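Side-chain contacts in pseudouridine synthase (Pyrococcus abyssi, PDB 2AUS), which probably isomerises uridine to pseudouridine in RNA, as the archaeal Cbf5 member of the TruB family of pseudouridine synthases: residues W31-P35 with D36-I40; D119-E122 with D123-R126; T213-T216 with L217-V221; Y224-W227 with K228-I232. One frame throughout, in Å; residues are numbered along the deposited sequence.

Contact 1 of 4, residues W31-P35 with D36-I40; sequences WGFPP and DKRPI
With chi1 at -52° for F33 and -67° for R38, each puts CG anti to its own carbonyl carbon, and F33 CB comes to 3.6 Å from R38 CG. The ring and the guanidinium then stand almost at right angles, their planes 82° apart. One face of the F33 ring receives P39: CD of the proline lies 3.7 Å from F33 CE1, off centre toward the rim, in a CH-pi contact. Between these residues the chain makes a type I beta turn, P34-P35-D36-K37, closed by the bond from K37 N to P34 O (2.8 Å). The bond is fairly straight, though the donor stands above the carbonyl plane, and P34 CB and K37 CB meet at 4.0 Å beside it. P35 O lies over one face of the R38 guanidinium, 3.5 Å from NE. The same oxygen accepts from a water at 2.6 Å, and this water in turn accepts from R38 N at 3.0 Å, bridging P35 O and R38 N across the turn. R38 is buried, and its NH2 forms a salt bridge with E244, while E295 takes the backbone N-H of F33. The loop leads directly into helix 40-45, with P39 at its N-cap position.

Contact 2 of 4, residues D119-E122 with D123-R126; sequences DVPE and DKIR
V120 and I125 form a hydrophobic staple over the N-terminus of helix 122-131: they are the residue before the N-cap, P121, and the fourth residue after the N-cap. V120 CG1 lies 3.6 Å from CG1 of I125 as the two side chains cross obliquely. The valine torsion (chi1 -179°) sets CG1 opposite the backbone N and turns it to the helix, where it also meets the aliphatic stem of K124, 3.6 Å from CD. The lysine chain is fully extended and runs roughly perpendicular to the valine; farther on, its NZ makes a weak bond to L191 O.

P121 has no side-chain acceptor to cap the first turn. Its carbonyl oxygen opens the helical bonding instead, accepting I125 N at 3.1 Å with a nearly straight N-H...O angle of 166°, and K124 N more weakly. The next bond along, R126 N to E122 O at 3.2 Å, continues the pattern.

On the flank E122 and R126 run side by side, pointing the same way. E122 OE2 reaches the guanidinium edge at NH1, 2.9 Å away, in a salt bridge whose hydrogen-bond component is weak because it is bent to 124°; the two flat groups are twisted against each other. The stapled side chain I125 packs on I163 of strand 152-164, which E122 and R126 also touch, so helix and strand are joined here. The helix start thus combines two separate elements, the hydrophobic staple spanning the N-cap and an i to i+4 salt bridge on the flank.

Contact 3 of 4, residues T213-T216 with L217-V221; sequences TLVT and LHDLV
T216 and D219 build a capping box at the start of helix 217-228, and two side-chain torsions make it possible. With chi1 at 65°, T216 places OG1 between its own backbone N and carbonyl carbon, where it faces the first turn and accepts D219 N at 3.2 Å. D219, with chi1 at -71°, sends its carboxylate back toward the N-terminus, and OD2 accepts T216 N at 3.0 Å in a bond with an angle of 164°. The amide approaches OD2 from above the carboxylate plane, not within it. Each residue thus binds the other's backbone N-H through its side chain, the two side chains crossing obliquely, and OG1 and D219 OD2 end up 3.1 Å apart. L220 N then bonds to T216 O at 3.0 Å, lying in the carbonyl plane, and begins the regular helical pattern.

Outside the box, V215 and L220 occupy the positions of a hydrophobic staple, the residue before the N-cap and the fourth after it. V215 CG2 meets L220 CD2 at 4.2 Å, the side chains crossing at about a right angle in an ordinary van der Waals contact. Beyond these segments, a basic side chain of another protein chain lies at long, weak ion-pair range from D219 OD1.

V215 belongs to the short strand 214-215, whose backbone bonds to N50 and D52 join it in parallel to strand 47-53. V215 and L220 both pack on I49 of that strand and on A239 of helix 234-239, while L217 turns to W65, I66 and I69 of helix 59-69.

Contact 4 of 4, residues Y224-W227 with K228-I232; sequences YHFW and KEDGI
K228 rests its aliphatic chain on two aromatic side chains at the end of helix 217-228. Bent at chi2 (-58°), it lays CG over one face of the Y224 ring, 3.9 Å from the centroid, and then carries CE to one face of the W227 six-membered ring, 3.6 Å from that centroid. NZ follows at 3.9 Å from the same centroid in a cation-pi contact. The lysine and W227 run alongside each other, whereas Y224 is crossed obliquely and presents CD2 to the edge of the indole.

H225 and E229 also lie side by side, one turn apart, but their flat groups are turned 76° against each other. E229 OE1 sits in the imidazole plane, 2.6 Å from ND1, so a hydrogen on ND1 would point nearly straight at it (164°); the carboxylate is met from well above its own plane. F226 sends its carbonyl oxygen to I232 N at 2.7 Å, and F226 CB meets I232 CB at 4.3 Å. G231, with positive phi, turns the chain between them as the helix ends.

With ND1 as donor, the bond to E229 would hold the imidazole in this rotation, and the nearby carboxylate probably favours a protonated ring. The indole face likewise probably stabilises the K228 charge, which has E41 as a weak, long ion-pair partner.

Overall arrangement
Contacts 3 and 4 lie at the two ends of helix 217-228, capped at its start and bent off at its finish, with centres 14 Å apart; another protein chain of the assembly lies beside both. Contact 1 is tied to contact 4 by packing: I40 CG2 meets W227 CZ2 at 3.6 Å, bringing the start of helix 40-45 onto the end of helix 217-228, although the centres of contacts 1 and 4 are about 20 Å apart. Contact 2 is remote, its centre about 54 Å from that of contact 1 and 39 Å from that of contact 3, without touching either. A phosphate ion, probably from the crystallisation liquor, lies about 3 Å from the E229 side chain in contact 4.

Contact 1 of 4, residues W31-P35 with D36-I40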
# COMPACT_ATOMS: atom_id res chain seq x y z
N TRP A 31 -44.04 18.17 1.11
CA TRP A 31 -42.78 18.89 1.13
C TRP A 31 -41.71 18.14 1.90
O TRP A 31 -41.91 17.73 3.04
CB TRP A 31 -42.99 20.28 1.74
CG TRP A 31 -43.86 21.16 0.88
CD1 TRP A 31 -44.26 20.92 -0.41
CD2 TRP A 31 -44.40 22.43 1.23
NE1 TRP A 31 -45.01 21.97 -0.88
CE2 TRP A 31 -45.12 22.91 0.11
CE3 TRP A 31 -44.36 23.22 2.39
CZ2 TRP A 31 -45.77 24.15 0.11
CZ3 TRP A 31 -45.02 24.46 2.39
CH2 TRP A 31 -45.71 24.90 1.25
N GLY A 32 -40.55 17.96 1.26
CA GLY A 32 -39.47 17.26 1.92
C GLY A 32 -39.68 15.76 1.98
O GLY A 32 -40.50 15.20 1.24
N PHE A 33 -38.95 15.11 2.88
CA PHE A 33 -39.04 13.66 3.04
C PHE A 33 -38.61 13.25 4.43
O PHE A 33 -37.84 13.95 5.08
CB PHE A 33 -38.07 12.92 2.11
CG PHE A 33 -38.15 13.31 0.67
CD1 PHE A 33 -38.87 12.53 -0.24
CD2 PHE A 33 -37.46 14.42 0.20
CE1 PHE A 33 -38.90 12.87 -1.59
CE2 PHE A 33 -37.49 14.77 -1.15
CZ PHE A 33 -38.21 13.98 -2.05
N PRO A 34 -39.13 12.11 4.92
CA PRO A 34 -38.69 11.68 6.24
C PRO A 34 -37.22 11.37 5.90
O PRO A 34 -36.95 10.75 4.87
CB PRO A 34 -39.51 10.41 6.47
CG PRO A 34 -40.80 10.73 5.78
CD PRO A 34 -40.33 11.37 4.49
N PRO A 35 -36.27 11.82 6.73
CA PRO A 35 -34.84 11.58 6.49
C PRO A 35 -34.44 10.21 5.94
O PRO A 35 -33.61 10.12 5.02
CB PRO A 35 -34.22 11.85 7.87
CG PRO A 35 -35.12 12.90 8.43
CD PRO A 35 -36.49 12.39 8.07
N ASP A 36 -35.02 9.15 6.49
CA ASP A 36 -34.70 7.79 6.06
C ASP A 36 -35.52 7.27 4.88
O ASP A 36 -35.39 6.11 4.50
CB ASP A 36 -34.86 6.83 7.23
CG ASP A 36 -36.30 6.71 7.69
OD1 ASP A 36 -36.93 7.76 7.96
OD2 ASP A 36 -36.80 5.57 7.77
N LYS A 37 -36.36 8.12 4.30
CA LYS A 37 -37.19 7.70 3.18
C LYS A 37 -36.92 8.55 1.95
O LYS A 37 -37.83 8.85 1.19
CB LYS A 37 -38.68 7.82 3.55
CG LYS A 37 -39.14 6.79 4.57
CD LYS A 37 -39.12 5.39 3.98
CE LYS A 37 -39.48 4.34 5.03
NZ LYS A 37 -40.80 4.66 5.67
N ARG A 38 -35.66 8.91 1.76
CA ARG A 38 -35.31 9.73 0.61
C ARG A 38 -34.90 8.88 -0.59
O ARG A 38 -34.24 7.86 -0.44
CB ARG A 38 -34.19 10.70 0.99
CG ARG A 38 -34.65 11.75 2.01
CD ARG A 38 -33.74 12.99 2.08
NE ARG A 38 -32.59 12.75 2.94
CZ ARG A 38 -32.33 13.41 4.06
NH1 ARG A 38 -33.13 14.38 4.50
NH2 ARG A 38 -31.27 13.08 4.78
N PRO A 39 -35.33 9.28 -1.80
CA PRO A 39 -34.98 8.54 -3.02
C PRO A 39 -33.46 8.34 -2.98
O PRO A 39 -32.73 9.26 -2.60
CB PRO A 39 -35.42 9.47 -4.14
CG PRO A 39 -36.60 10.18 -3.54
CD PRO A 39 -36.14 10.47 -2.12
N ILE A 40 -32.99 7.16 -3.37
CA ILE A 40 -31.57 6.83 -3.30
C ILE A 40 -30.57 7.92 -3.70
O ILE A 40 -29.59 8.13 -2.99
CB ILE A 40 -31.25 5.53 -4.08
CG1 ILE A 40 -29.81 5.09 -3.77
CG2 ILE A 40 -31.44 5.73 -5.57
CD1 ILE A 40 -29.53 4.92 -2.29
O HOH W 1 -33.04 8.35 3.15

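Contact 2 of 4, residues D119-E122 with D123-R126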
# COMPACT_ATOMS: atom_id res chain seq x y z
N ASP A 119 9.65 -2.20 32.89
CA ASP A 119 8.72 -3.04 33.63
C ASP A 119 8.04 -2.29 34.77
O ASP A 119 8.68 -1.59 35.55
CB ASP A 119 9.45 -4.27 34.18
CG ASP A 119 10.20 -5.02 33.10
OD1 ASP A 119 9.61 -5.27 32.03
OD2 ASP A 119 11.38 -5.35 33.32
N VAL A 120 6.72 -2.45 34.85
CA VAL A 120 5.91 -1.82 35.88
C VAL A 120 4.90 -2.85 36.37
O VAL A 120 4.29 -3.56 35.58
CB VAL A 120 5.13 -0.60 35.31
CG1 VAL A 120 4.31 0.06 36.41
CG2 VAL A 120 6.09 0.40 34.67
N PRO A 121 4.74 -2.96 37.70
CA PRO A 121 3.79 -3.92 38.27
C PRO A 121 2.37 -3.65 37.77
O PRO A 121 1.97 -2.49 37.64
CB PRO A 121 3.93 -3.69 39.77
CG PRO A 121 5.37 -3.30 39.91
CD PRO A 121 5.54 -2.33 38.76
N GLU A 122 1.63 -4.71 37.48
CA GLU A 122 0.27 -4.58 36.98
C GLU A 122 -0.62 -3.73 37.88
O GLU A 122 -1.46 -2.97 37.40
CB GLU A 122 -0.35 -5.97 36.79
CG GLU A 122 -1.73 -5.92 36.15
CD GLU A 122 -2.30 -7.31 35.87
OE1 GLU A 122 -1.66 -8.08 35.11
OE2 GLU A 122 -3.39 -7.61 36.40
N ASP A 123 -0.43 -3.86 39.19
CA ASP A 123 -1.22 -3.10 40.16
C ASP A 123 -0.96 -1.60 40.03
O ASP A 123 -1.87 -0.78 40.16
CB ASP A 123 -0.90 -3.56 41.59
CG ASP A 123 0.59 -3.49 41.90
OD1 ASP A 123 1.37 -4.22 41.26
OD2 ASP A 123 0.97 -2.70 42.80
N LYS A 124 0.30 -1.24 39.79
CA LYS A 124 0.68 0.15 39.64
C LYS A 124 0.09 0.75 38.36
O LYS A 124 -0.47 1.85 38.38
CB LYS A 124 2.21 0.27 39.62
CG LYS A 124 2.72 1.70 39.66
CD LYS A 124 4.23 1.75 39.61
CE LYS A 124 4.74 3.18 39.52
NZ LYS A 124 6.22 3.22 39.31
N ILE A 125 0.19 0.01 37.26
CA ILE A 125 -0.35 0.47 35.99
C ILE A 125 -1.83 0.81 36.12
O ILE A 125 -2.28 1.87 35.68
CB ILE A 125 -0.20 -0.59 34.87
CG1 ILE A 125 1.27 -0.97 34.69
CG2 ILE A 125 -0.76 -0.04 33.56
CD1 ILE A 125 1.50 -2.04 33.63
N ARG A 126 -2.59 -0.09 36.74
CA ARG A 126 -4.02 0.12 36.92
C ARG A 126 -4.36 1.32 37.79
O ARG A 126 -5.34 2.02 37.52
CB ARG A 126 -4.68 -1.13 37.52
CG ARG A 126 -4.96 -2.22 36.50
CD ARG A 126 -6.14 -3.08 36.94
NE ARG A 126 -6.67 -3.88 35.85
CZ ARG A 126 -6.02 -4.90 35.28
NH1 ARG A 126 -4.82 -5.24 35.72
NH2 ARG A 126 -6.58 -5.57 34.28

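Contact 3 of 4, residues T213-T216 with L217-V221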
# COMPACT_ATOMS: atom_id res chain seq x y z
N THR A 213 -23.84 0.04 11.10
CA THR A 213 -23.60 1.07 10.09
C THR A 213 -22.14 1.28 9.71
O THR A 213 -21.85 2.00 8.76
CB THR A 213 -24.19 2.43 10.51
OG1 THR A 213 -23.41 2.98 11.58
CG2 THR A 213 -25.64 2.27 10.95
N LEU A 214 -21.22 0.66 10.45
CA LEU A 214 -19.81 0.82 10.15
C LEU A 214 -19.50 0.01 8.90
O LEU A 214 -19.70 -1.20 8.87
CB LEU A 214 -18.94 0.31 11.30
CG LEU A 214 -17.43 0.48 11.09
CD1 LEU A 214 -17.08 1.97 11.15
CD2 LEU A 214 -16.66 -0.29 12.16
N VAL A 215 -19.01 0.68 7.86
CA VAL A 215 -18.69 0.00 6.61
C VAL A 215 -17.26 0.26 6.15
O VAL A 215 -16.62 1.23 6.57
CB VAL A 215 -19.67 0.42 5.48
CG1 VAL A 215 -21.08 -0.02 5.84
CG2 VAL A 215 -19.61 1.94 5.27
N THR A 216 -16.76 -0.62 5.28
CA THR A 216 -15.40 -0.49 4.76
C THR A 216 -15.44 -0.04 3.31
O THR A 216 -16.48 -0.09 2.66
CB THR A 216 -14.63 -1.83 4.81
OG1 THR A 216 -15.27 -2.76 3.93
CG2 THR A 216 -14.61 -2.40 6.22
N LEU A 217 -14.28 0.38 2.81
CA LEU A 217 -14.15 0.83 1.43
C LEU A 217 -14.56 -0.27 0.45
O LEU A 217 -15.16 -0.01 -0.59
CB LEU A 217 -12.71 1.27 1.18
CG LEU A 217 -12.32 2.52 1.97
CD1 LEU A 217 -10.81 2.67 2.04
CD2 LEU A 217 -12.96 3.73 1.31
N HIS A 218 -14.23 -1.51 0.79
CA HIS A 218 -14.59 -2.64 -0.07
C HIS A 218 -16.09 -2.83 -0.04
O HIS A 218 -16.69 -3.16 -1.06
CB HIS A 218 -13.87 -3.91 0.39
CG HIS A 218 -12.44 -3.97 -0.05
ND1 HIS A 218 -11.54 -4.88 0.48
CD2 HIS A 218 -11.76 -3.26 -0.98
CE1 HIS A 218 -10.37 -4.71 -0.11
NE2 HIS A 218 -10.48 -3.74 -1.00
N ASP A 219 -16.70 -2.62 1.12
CA ASP A 219 -18.14 -2.74 1.21
C ASP A 219 -18.76 -1.74 0.26
O ASP A 219 -19.65 -2.08 -0.51
CB ASP A 219 -18.64 -2.43 2.62
CG ASP A 219 -18.29 -3.50 3.62
OD1 ASP A 219 -18.08 -4.66 3.18
OD2 ASP A 219 -18.25 -3.19 4.83
N LEU A 220 -18.27 -0.50 0.30
CA LEU A 220 -18.79 0.56 -0.56
C LEU A 220 -18.64 0.23 -2.04
O LEU A 220 -19.56 0.48 -2.83
CB LEU A 220 -18.09 1.89 -0.27
CG LEU A 220 -18.43 2.55 1.07
CD1 LEU A 220 -17.71 3.90 1.16
CD2 LEU A 220 -19.94 2.75 1.17
N VAL A 221 -17.49 -0.31 -2.41
CA VAL A 221 -17.26 -0.67 -3.80
C VAL A 221 -18.28 -1.71 -4.23
O VAL A 221 -18.93 -1.57 -5.26
CB VAL A 221 -15.84 -1.24 -4.01
CG1 VAL A 221 -15.72 -1.83 -5.42
CG2 VAL A 221 -14.80 -0.14 -3.80

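Contact 4 of 4, residues Y224-W227 with K228-I232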
# COMPACT_ATOMS: atom_id res chain seq x y z
N TYR A 224 -22.00 -0.39 -4.26
CA TYR A 224 -22.21 0.54 -5.35
C TYR A 224 -22.39 -0.27 -6.63
O TYR A 224 -23.18 0.10 -7.50
CB TYR A 224 -21.02 1.48 -5.48
CG TYR A 224 -21.29 2.66 -6.38
CD1 TYR A 224 -20.72 2.73 -7.65
CD2 TYR A 224 -22.11 3.71 -5.96
CE1 TYR A 224 -20.96 3.81 -8.49
CE2 TYR A 224 -22.35 4.80 -6.79
CZ TYR A 224 -21.78 4.84 -8.05
OH TYR A 224 -22.02 5.91 -8.88
N HIS A 225 -21.67 -1.39 -6.72
CA HIS A 225 -21.77 -2.29 -7.87
C HIS A 225 -23.16 -2.94 -7.90
O HIS A 225 -23.79 -3.00 -8.94
CB HIS A 225 -20.70 -3.39 -7.78
CG HIS A 225 -19.43 -3.05 -8.50
ND1 HIS A 225 -19.19 -3.41 -9.81
CD2 HIS A 225 -18.34 -2.36 -8.10
CE1 HIS A 225 -18.01 -2.97 -10.18
NE2 HIS A 225 -17.46 -2.32 -9.16
N PHE A 226 -23.62 -3.41 -6.74
CA PHE A 226 -24.93 -4.05 -6.67
C PHE A 226 -26.02 -3.06 -7.09
O PHE A 226 -27.05 -3.45 -7.65
CB PHE A 226 -25.20 -4.53 -5.24
CG PHE A 226 -24.25 -5.60 -4.76
CD1 PHE A 226 -24.16 -5.90 -3.41
CD2 PHE A 226 -23.46 -6.31 -5.66
CE1 PHE A 226 -23.29 -6.89 -2.95
CE2 PHE A 226 -22.58 -7.30 -5.22
CZ PHE A 226 -22.50 -7.59 -3.87
N TRP A 227 -25.79 -1.79 -6.81
CA TRP A 227 -26.75 -0.75 -7.17
C TRP A 227 -26.68 -0.41 -8.65
O TRP A 227 -27.65 -0.57 -9.38
CB TRP A 227 -26.51 0.51 -6.33
CG TRP A 227 -27.41 1.65 -6.67
CD1 TRP A 227 -28.73 1.58 -7.01
CD2 TRP A 227 -27.06 3.04 -6.68
NE1 TRP A 227 -29.23 2.84 -7.23
CE2 TRP A 227 -28.23 3.75 -7.03
CE3 TRP A 227 -25.89 3.76 -6.42
CZ2 TRP A 227 -28.26 5.15 -7.14
CZ3 TRP A 227 -25.91 5.15 -6.53
CH2 TRP A 227 -27.09 5.83 -6.88
N LYS A 228 -25.51 0.03 -9.10
CA LYS A 228 -25.31 0.42 -10.49
C LYS A 228 -25.33 -0.68 -11.55
O LYS A 228 -25.74 -0.43 -12.68
CB LYS A 228 -24.02 1.22 -10.61
CG LYS A 228 -24.10 2.60 -9.98
CD LYS A 228 -25.24 3.41 -10.61
CE LYS A 228 -25.35 4.79 -9.98
NZ LYS A 228 -26.53 5.53 -10.52
N GLU A 229 -24.90 -1.89 -11.19
CA GLU A 229 -24.89 -2.97 -12.17
C GLU A 229 -26.10 -3.89 -12.03
O GLU A 229 -26.72 -4.26 -13.02
CB GLU A 229 -23.63 -3.83 -12.02
CG GLU A 229 -22.32 -3.09 -12.14
CD GLU A 229 -21.13 -4.02 -11.96
OE1 GLU A 229 -21.10 -4.77 -10.95
OE2 GLU A 229 -20.23 -4.01 -12.84
N ASP A 230 -26.42 -4.27 -10.80
CA ASP A 230 -27.52 -5.18 -10.55
C ASP A 230 -28.85 -4.51 -10.20
O ASP A 230 -29.87 -5.19 -10.05
CB ASP A 230 -27.12 -6.16 -9.44
CG ASP A 230 -25.80 -6.86 -9.74
OD1 ASP A 230 -25.68 -7.43 -10.85
OD2 ASP A 230 -24.88 -6.84 -8.89
N GLY A 231 -28.85 -3.19 -10.08
CA GLY A 231 -30.07 -2.46 -9.76
C GLY A 231 -30.60 -2.65 -8.35
O GLY A 231 -31.79 -2.44 -8.11
N ILE A 232 -29.73 -3.04 -7.42
CA ILE A 232 -30.12 -3.26 -6.04
C ILE A 232 -29.60 -2.12 -5.16
O ILE A 232 -28.41 -2.05 -4.87
CB ILE A 232 -29.53 -4.60 -5.51
CG1 ILE A 232 -29.95 -5.75 -6.43
CG2 ILE A 232 -29.99 -4.85 -4.09
CD1 ILE A 232 -31.46 -5.92 -6.54